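Local coordinates for protein 1H-3-hydroxy-4-oxoquinoline 2,4-dioxygenase (Pseudomonas putida, PDB 3IBT) that catalyses the cofactor-independent cleavage of the 3-hydroxy-4-oxoquinoline ring by dioxygen, giving N-formylanthranilate and carbon monoxide on an alpha/beta-hydrolase fold, at residues A[42-45]-A[46-50]; A[66-70]-A[71-75]; A[144-147]-A[148-152]. All blocks are in the same frame, centred on the assembly; numbering follows the deposited sequence.

Contact 1: A[42-45]-A[46-50]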
loop_
_atom_site.group_PDB
_atom_site.type_symbol
_atom_site.label_atom_id
_atom_site.label_comp_id
_atom_site.label_asym_id
_atom_site.label_seq_id
_atom_site.Cartn_x
_atom_site.Cartn_y
_atom_site.Cartn_z
ATOM N N PRO A 42 9.209 8.843 10.762
ATOM C CA PRO A 42 10.034 9.865 11.436
ATOM C C PRO A 42 11.209 10.320 10.578
ATOM O O PRO A 42 11.643 11.440 10.728
ATOM C CB PRO A 42 10.517 9.150 12.697
ATOM C CG PRO A 42 9.454 8.157 12.959
ATOM C CD PRO A 42 9.151 7.621 11.581
ATOM N N LEU A 43 11.668 9.479 9.658
ATOM C CA LEU A 43 12.731 9.863 8.753
ATOM C C LEU A 43 12.234 10.912 7.757
ATOM O O LEU A 43 12.871 11.958 7.595
ATOM C CB LEU A 43 13.318 8.646 8.026
ATOM C CG LEU A 43 13.862 7.489 8.869
ATOM C CD1 LEU A 43 14.535 6.425 8.042
ATOM C CD2 LEU A 43 14.821 8.004 9.943
ATOM N N LEU A 44 11.097 10.663 7.108
ATOM C CA LEU A 44 10.579 11.596 6.111
ATOM C C LEU A 44 10.006 12.877 6.725
ATOM O O LEU A 44 9.577 13.771 5.980
ATOM C CB LEU A 44 9.506 10.938 5.244
ATOM C CG LEU A 44 9.820 9.648 4.485
ATOM C CD1 LEU A 44 8.554 8.980 3.936
ATOM C CD2 LEU A 44 10.819 9.895 3.379
ATOM N N ALA A 45 9.976 12.981 8.057
ATOM C CA ALA A 45 9.389 14.168 8.722
ATOM C C ALA A 45 10.309 15.395 8.648
ATOM O O ALA A 45 9.951 16.510 9.080
ATOM C CB ALA A 45 9.012 13.869 10.162
ATOM N N ARG A 46 11.484 15.164 8.071
ATOM C CA ARG A 46 12.514 16.160 7.914
ATOM C C ARG A 46 12.166 17.033 6.702
ATOM O O ARG A 46 12.320 18.271 6.758
ATOM C CB ARG A 46 13.835 15.403 7.691
ATOM C CG ARG A 46 15.155 16.180 7.911
ATOM C CD ARG A 46 16.385 15.332 7.377
ATOM N NE ARG A 46 16.276 14.899 5.957
ATOM C CZ ARG A 46 17.254 14.318 5.231
ATOM N NH1 ARG A 46 18.457 14.074 5.769
ATOM N NH2 ARG A 46 17.033 13.992 3.945
ATOM N N ASP A 47 11.677 16.371 5.634
ATOM C CA ASP A 47 11.557 16.968 4.301
ATOM C C ASP A 47 10.141 17.230 3.902
ATOM O O ASP A 47 9.844 18.232 3.251
ATOM C CB ASP A 47 12.184 16.065 3.258
ATOM C CG ASP A 47 13.634 15.796 3.540
ATOM O OD1 ASP A 47 14.265 16.679 4.137
ATOM O OD2 ASP A 47 14.150 14.708 3.188
ATOM N N PHE A 48 9.271 16.333 4.329
ATOM C CA PHE A 48 7.898 16.338 3.919
ATOM C C PHE A 48 6.938 16.557 5.064
ATOM O O PHE A 48 7.292 16.360 6.215
ATOM C CB PHE A 48 7.595 14.990 3.380
ATOM C CG PHE A 48 8.413 14.632 2.227
ATOM C CD1 PHE A 48 9.582 13.921 2.392
ATOM C CD2 PHE A 48 8.003 14.968 0.951
ATOM C CE1 PHE A 48 10.321 13.563 1.315
ATOM C CE2 PHE A 48 8.744 14.614 -0.130
ATOM C CZ PHE A 48 9.902 13.911 0.054
ATOM N N HIS A 49 5.711 16.941 4.724
ATOM C CA HIS A 49 4.575 16.952 5.651
ATOM C C HIS A 49 3.953 15.567 5.527
ATOM O O HIS A 49 3.474 15.213 4.449
ATOM C CB HIS A 49 3.605 18.055 5.206
ATOM C CG HIS A 49 2.309 18.091 5.959
ATOM N ND1 HIS A 49 1.194 18.748 5.475
ATOM C CD2 HIS A 49 1.946 17.566 7.156
ATOM C CE1 HIS A 49 0.202 18.624 6.340
ATOM N NE2 HIS A 49 0.632 17.910 7.367
ATOM N N VAL A 50 3.983 14.755 6.583
ATOM C CA VAL A 50 3.692 13.325 6.382
ATOM C C VAL A 50 2.455 12.825 7.078
ATOM O O VAL A 50 2.406 12.778 8.315
ATOM C CB VAL A 50 4.849 12.422 6.795
ATOM C CG1 VAL A 50 4.432 10.977 6.679
ATOM C CG2 VAL A 50 6.085 12.701 5.948
#
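L44 meets F48 and V50 where the short helix 40-44 turns back into strand 49-53, the last two elements of the beta-alpha-beta unit of the alpha/beta-hydrolase fold that begins with strand 23-27. The carbonyl of L44 holds the turn: its O accepts a hydrogen bond from the backbone N of F48 at 3.1 Å and a weak bond from the backbone N of D47. The same O lies at the edge of the F48 ring, close to its plane, 3.6 Å from CD1. Apolar contacts complete this shell, L44 CB lying 3.9 Å from V50 CG2 and 4.1 Å from F48 CD1. Branched and aromatic side chains suit the place because all three residues are buried: L44 and F48 rest on L24, V50 on L26, and I258 of helix 251-261 meets L44. V50 CG2 stands beside its own backbone N while CG1 is anti to it (chi1 175°), which turns CG2 to L44. Farther out the chain becomes polar. R46 grips the D47 carboxylate side-on with NE and NH2, and D47 has a second salt-bridge partner in R259. R46 NH2 meets the syn lone pair of D47 OD2 at 3.1 Å, in the guanidinium plane.

Contact 2: A[66-70]-A[71-75]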
loop_
_atom_site.group_PDB
_atom_site.type_symbol
_atom_site.label_atom_id
_atom_site.label_comp_id
_atom_site.label_asym_id
_atom_site.label_seq_id
_atom_site.Cartn_x
_atom_site.Cartn_y
_atom_site.Cartn_z
ATOM N N GLY A 66 -20.989 -0.630 6.368
ATOM C CA GLY A 66 -21.151 -1.539 5.247
ATOM C C GLY A 66 -19.811 -2.084 4.830
ATOM O O GLY A 66 -18.759 -1.513 5.148
ATOM N N ASP A 67 -19.838 -3.212 4.143
ATOM C CA ASP A 67 -18.639 -3.632 3.467
ATOM C C ASP A 67 -18.495 -2.591 2.354
ATOM O O ASP A 67 -19.389 -1.722 2.201
ATOM C CB ASP A 67 -18.752 -5.078 2.954
ATOM C CG ASP A 67 -19.103 -5.149 1.492
ATOM O OD1 ASP A 67 -20.301 -5.033 1.157
ATOM O OD2 ASP A 67 -18.167 -5.306 0.681
ATOM N N PHE A 68 -17.394 -2.658 1.601
ATOM C CA PHE A 68 -17.064 -1.606 0.632
ATOM C C PHE A 68 -16.112 -2.085 -0.463
ATOM O O PHE A 68 -15.508 -3.158 -0.353
ATOM C CB PHE A 68 -16.490 -0.366 1.362
ATOM C CG PHE A 68 -15.436 -0.706 2.386
ATOM C CD1 PHE A 68 -14.104 -0.921 2.003
ATOM C CD2 PHE A 68 -15.775 -0.850 3.731
ATOM C CE1 PHE A 68 -13.115 -1.256 2.959
ATOM C CE2 PHE A 68 -14.805 -1.186 4.689
ATOM C CZ PHE A 68 -13.470 -1.402 4.297
ATOM N N ASP A 69 -16.012 -1.282 -1.521
ATOM C CA ASP A 69 -15.071 -1.515 -2.621
ATOM C C ASP A 69 -13.717 -0.892 -2.264
ATOM O O ASP A 69 -13.624 0.058 -1.444
ATOM C CB ASP A 69 -15.536 -0.824 -3.930
ATOM C CG ASP A 69 -16.513 -1.671 -4.804
ATOM O OD1 ASP A 69 -16.308 -2.893 -5.041
ATOM O OD2 ASP A 69 -17.478 -1.068 -5.339
ATOM N N SER A 70 -12.694 -1.426 -2.926
ATOM C CA SER A 70 -11.388 -0.796 -3.106
ATOM C C SER A 70 -11.534 0.588 -3.760
ATOM O O SER A 70 -10.628 1.446 -3.660
ATOM C CB SER A 70 -10.469 -1.700 -3.967
ATOM O OG SER A 70 -9.561 -0.953 -4.760
ATOM N N GLN A 71 -12.669 0.786 -4.437
ATOM C CA GLN A 71 -13.007 2.080 -5.068
ATOM C C GLN A 71 -13.587 3.137 -4.126
ATOM O O GLN A 71 -13.401 4.334 -4.367
ATOM C CB GLN A 71 -13.905 1.894 -6.296
ATOM C CG GLN A 71 -13.104 1.737 -7.563
ATOM C CD GLN A 71 -13.810 0.917 -8.581
ATOM O OE1 GLN A 71 -14.828 0.269 -8.294
ATOM N NE2 GLN A 71 -13.289 0.936 -9.803
ATOM N N THR A 72 -14.278 2.699 -3.072
ATOM C CA THR A 72 -14.725 3.647 -2.048
ATOM C C THR A 72 -13.543 4.088 -1.168
ATOM O O THR A 72 -13.600 5.195 -0.625
ATOM C CB THR A 72 -15.911 3.137 -1.183
ATOM O OG1 THR A 72 -15.422 2.317 -0.105
ATOM C CG2 THR A 72 -16.907 2.336 -2.024
ATOM N N LEU A 73 -12.472 3.261 -1.051
ATOM C CA LEU A 73 -11.313 3.657 -0.218
ATOM C C LEU A 73 -10.634 4.845 -0.844
ATOM O O LEU A 73 -10.287 5.801 -0.150
ATOM C CB LEU A 73 -10.322 2.534 0.008
ATOM C CG LEU A 73 -10.744 1.485 1.025
ATOM C CD1 LEU A 73 -9.648 0.418 1.159
ATOM C CD2 LEU A 73 -11.000 2.096 2.331
ATOM N N ALA A 74 -10.469 4.769 -2.164
ATOM C CA ALA A 74 -10.193 5.917 -3.036
ATOM C C ALA A 74 -11.055 7.132 -2.717
ATOM O O ALA A 74 -10.560 8.265 -2.579
ATOM C CB ALA A 74 -10.465 5.532 -4.458
ATOM N N GLN A 75 -12.358 6.902 -2.647
ATOM C CA GLN A 75 -13.277 7.971 -2.406
ATOM C C GLN A 75 -13.012 8.636 -1.044
ATOM O O GLN A 75 -12.998 9.866 -0.934
ATOM C CB GLN A 75 -14.699 7.432 -2.509
ATOM C CG GLN A 75 -15.105 7.153 -3.936
ATOM C CD GLN A 75 -15.236 8.442 -4.714
ATOM O OE1 GLN A 75 -16.257 9.228 -4.483
ATOM N NE2 GLN A 75 -14.185 8.700 -5.622
#
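The backbone of 66-70 runs extended through F68 and D69, then bends at S70 into the first turn of helix 70-83, to which 71-75 belongs. D69 stands at the N-cap, and its carbonyl gathers the turn: T72 N gives D69 O a weak bond at 3.2 Å. A second weak bond, from L73 N to D69 O, is 3.4 Å long. One turn on, the N of Q75 bonds to the O of Q71. D69 makes no capping bond with its carboxylate, and D69 CB lies 3.9 Å from T72 CG2.

A third donor to D69 O is the hydroxyl of T72, whose OG1 lies 3.2 Å away in the carbonyl plane, on a lone pair. The torsion of T72 (chi1 84°) sets OG1 between its own N and carbonyl carbon, from where OG1 reaches back to D69 O. Threonine suits this place because one branch carries the donor and the other is a methyl for D69. T72 OG1 also comes within 3.2 Å of F68 CB, the two side chains crossing at about a right angle. On the ring itself, F68 CE1 reaches L73 CD2 at 4.0 Å, an apolar contact that fits leucine on the buried side of the helix.

Beyond the turn, R180 makes a cation-pi contact with F68, and V100 of helix 97-107 touches L73. Both F68 and L73 pack close to W30, a probable substrate-binding residue, so this N-terminal helix turn of the alpha/beta-hydrolase fold borders the probable substrate pocket.

Contact 3: A[144-147]-A[148-152]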
loop_
_atom_site.group_PDB
_atom_site.type_symbol
_atom_site.label_atom_id
_atom_site.label_comp_id
_atom_site.label_asym_id
_atom_site.label_seq_id
_atom_site.Cartn_x
_atom_site.Cartn_y
_atom_site.Cartn_z
ATOM N N ALA A 144 -5.974 -19.931 8.772
ATOM C CA ALA A 144 -5.007 -20.728 8.031
ATOM C C ALA A 144 -4.593 -20.071 6.685
ATOM O O ALA A 144 -3.468 -20.266 6.193
ATOM C CB ALA A 144 -5.543 -22.106 7.811
ATOM N N GLY A 145 -5.497 -19.278 6.107
ATOM C CA GLY A 145 -5.234 -18.543 4.859
ATOM C C GLY A 145 -4.488 -17.269 5.145
ATOM O O GLY A 145 -3.565 -16.902 4.410
ATOM N N ARG A 146 -4.894 -16.584 6.212
ATOM C CA ARG A 146 -4.091 -15.499 6.750
ATOM C C ARG A 146 -2.678 -16.007 7.005
ATOM O O ARG A 146 -1.727 -15.376 6.590
ATOM C CB ARG A 146 -4.674 -14.942 8.058
ATOM C CG ARG A 146 -3.599 -14.762 9.158
ATOM C CD ARG A 146 -4.179 -14.544 10.514
ATOM N NE ARG A 146 -5.045 -13.371 10.469
ATOM C CZ ARG A 146 -5.994 -13.104 11.365
ATOM N NH1 ARG A 146 -6.203 -13.911 12.416
ATOM N NH2 ARG A 146 -6.729 -12.011 11.211
ATOM N N GLN A 147 -2.553 -17.148 7.686
ATOM C CA GLN A 147 -1.262 -17.604 8.175
ATOM C C GLN A 147 -0.380 -17.946 7.003
ATOM O O GLN A 147 0.820 -17.736 7.051
ATOM C CB GLN A 147 -1.413 -18.822 9.073
ATOM C CG GLN A 147 -0.159 -19.152 9.838
ATOM C CD GLN A 147 0.156 -18.085 10.828
ATOM O OE1 GLN A 147 -0.641 -17.814 11.712
ATOM N NE2 GLN A 147 1.316 -17.453 10.688
ATOM N N SER A 148 -0.990 -18.459 5.945
ATOM C CA SER A 148 -0.256 -18.853 4.770
ATOM C C SER A 148 0.640 -17.730 4.219
ATOM O O SER A 148 1.839 -17.937 4.021
ATOM C CB SER A 148 -1.213 -19.291 3.699
ATOM O OG SER A 148 -0.463 -19.423 2.506
ATOM N N PHE A 149 0.030 -16.566 3.974
ATOM C CA PHE A 149 0.724 -15.327 3.640
ATOM C C PHE A 149 1.849 -14.991 4.628
ATOM O O PHE A 149 2.993 -14.749 4.212
ATOM C CB PHE A 149 -0.258 -14.143 3.572
ATOM C CG PHE A 149 -0.991 -14.023 2.254
ATOM C CD1 PHE A 149 -2.371 -14.232 2.192
ATOM C CD2 PHE A 149 -0.303 -13.713 1.083
ATOM C CE1 PHE A 149 -3.049 -14.139 0.992
ATOM C CE2 PHE A 149 -0.979 -13.623 -0.138
ATOM C CZ PHE A 149 -2.338 -13.823 -0.186
ATOM N N PHE A 150 1.532 -14.970 5.925
ATOM C CA PHE A 150 2.536 -14.628 6.933
ATOM C C PHE A 150 3.804 -15.432 6.762
ATOM O O PHE A 150 4.881 -14.861 6.683
ATOM C CB PHE A 150 2.023 -14.870 8.337
ATOM C CG PHE A 150 0.940 -13.913 8.792
ATOM C CD1 PHE A 150 0.575 -12.802 8.038
ATOM C CD2 PHE A 150 0.304 -14.112 10.020
ATOM C CE1 PHE A 150 -0.428 -11.919 8.499
ATOM C CE2 PHE A 150 -0.676 -13.239 10.478
ATOM C CZ PHE A 150 -1.040 -12.143 9.715
ATOM N N ASP A 151 3.675 -16.757 6.707
ATOM C CA ASP A 151 4.833 -17.637 6.594
ATOM C C ASP A 151 5.672 -17.169 5.405
ATOM O O ASP A 151 6.913 -17.122 5.463
ATOM C CB ASP A 151 4.397 -19.097 6.407
ATOM C CG ASP A 151 3.803 -19.726 7.694
ATOM O OD1 ASP A 151 4.581 -20.083 8.611
ATOM O OD2 ASP A 151 2.558 -19.902 7.787
ATOM N N GLU A 152 4.970 -16.783 4.342
ATOM C CA GLU A 152 5.594 -16.319 3.121
ATOM C C GLU A 152 6.188 -14.924 3.304
ATOM O O GLU A 152 7.406 -14.747 3.290
ATOM C CB GLU A 152 4.585 -16.318 1.980
ATOM C CG GLU A 152 5.169 -15.757 0.678
ATOM C CD GLU A 152 4.166 -15.798 -0.476
ATOM O OE1 GLU A 152 3.578 -16.886 -0.724
ATOM O OE2 GLU A 152 3.964 -14.742 -1.132
#
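R146 sets its CG over one face of the F150 ring, one helical turn ahead, and this is the close-packed part of the contact. R146 CG sits 4.0 Å from the F150 ring centroid, 28° off the normal, in a CH-pi contact, and R146 CD follows at 3.7 Å from F150 CE2. The guanidinium runs on with its plane about 5° from that of the ring, although F150 CZ approaches it obliquely. An arginine suits this place because its long methylene chain can pack on an aromatic ring before its charge begins. P171 touches both residues from a loop.

R146 and F150 are i to i+4 neighbours on the alpha-helix 142-154, whose buried side also carries F149. That ring meets W153, a probable substrate-binding residue, and W178 of helix 175-192 also packs on F149.

The solvent side, with the exposed Q147 and D151, is polar. Q147 has CG anti to the backbone N but bends at chi2, which carries NE2 to the edge of the F150 ring, 3.6 Å from CD2, with the amide plane 78° from that of the ring. Beside it, D151 N donates to Q147 O at 3.0 Å, while Q147 CG lies 3.5 Å from D151 OD2.

How the contacts relate
The three contacts follow one another along the chain without touching. Contact 1 completes a crossover into strand 49-53, and the next helix, 70-83, opens at contact 2; their centres are 28 Å apart. Contact 3 lies on the opposite side of the chain's centre from contact 1, with centres 33 Å apart. Contacts 2 and 3 approach more closely, about 14 Å between nearest atoms, and helix 175-192 touches both. They are also nearer the probable substrate site: measured side chain to side chain, F68 is about 3 Å from W30 and F149 about 3 Å from W153, whereas the side chain of L44 in contact 1 stays about 11 Å from that of T94.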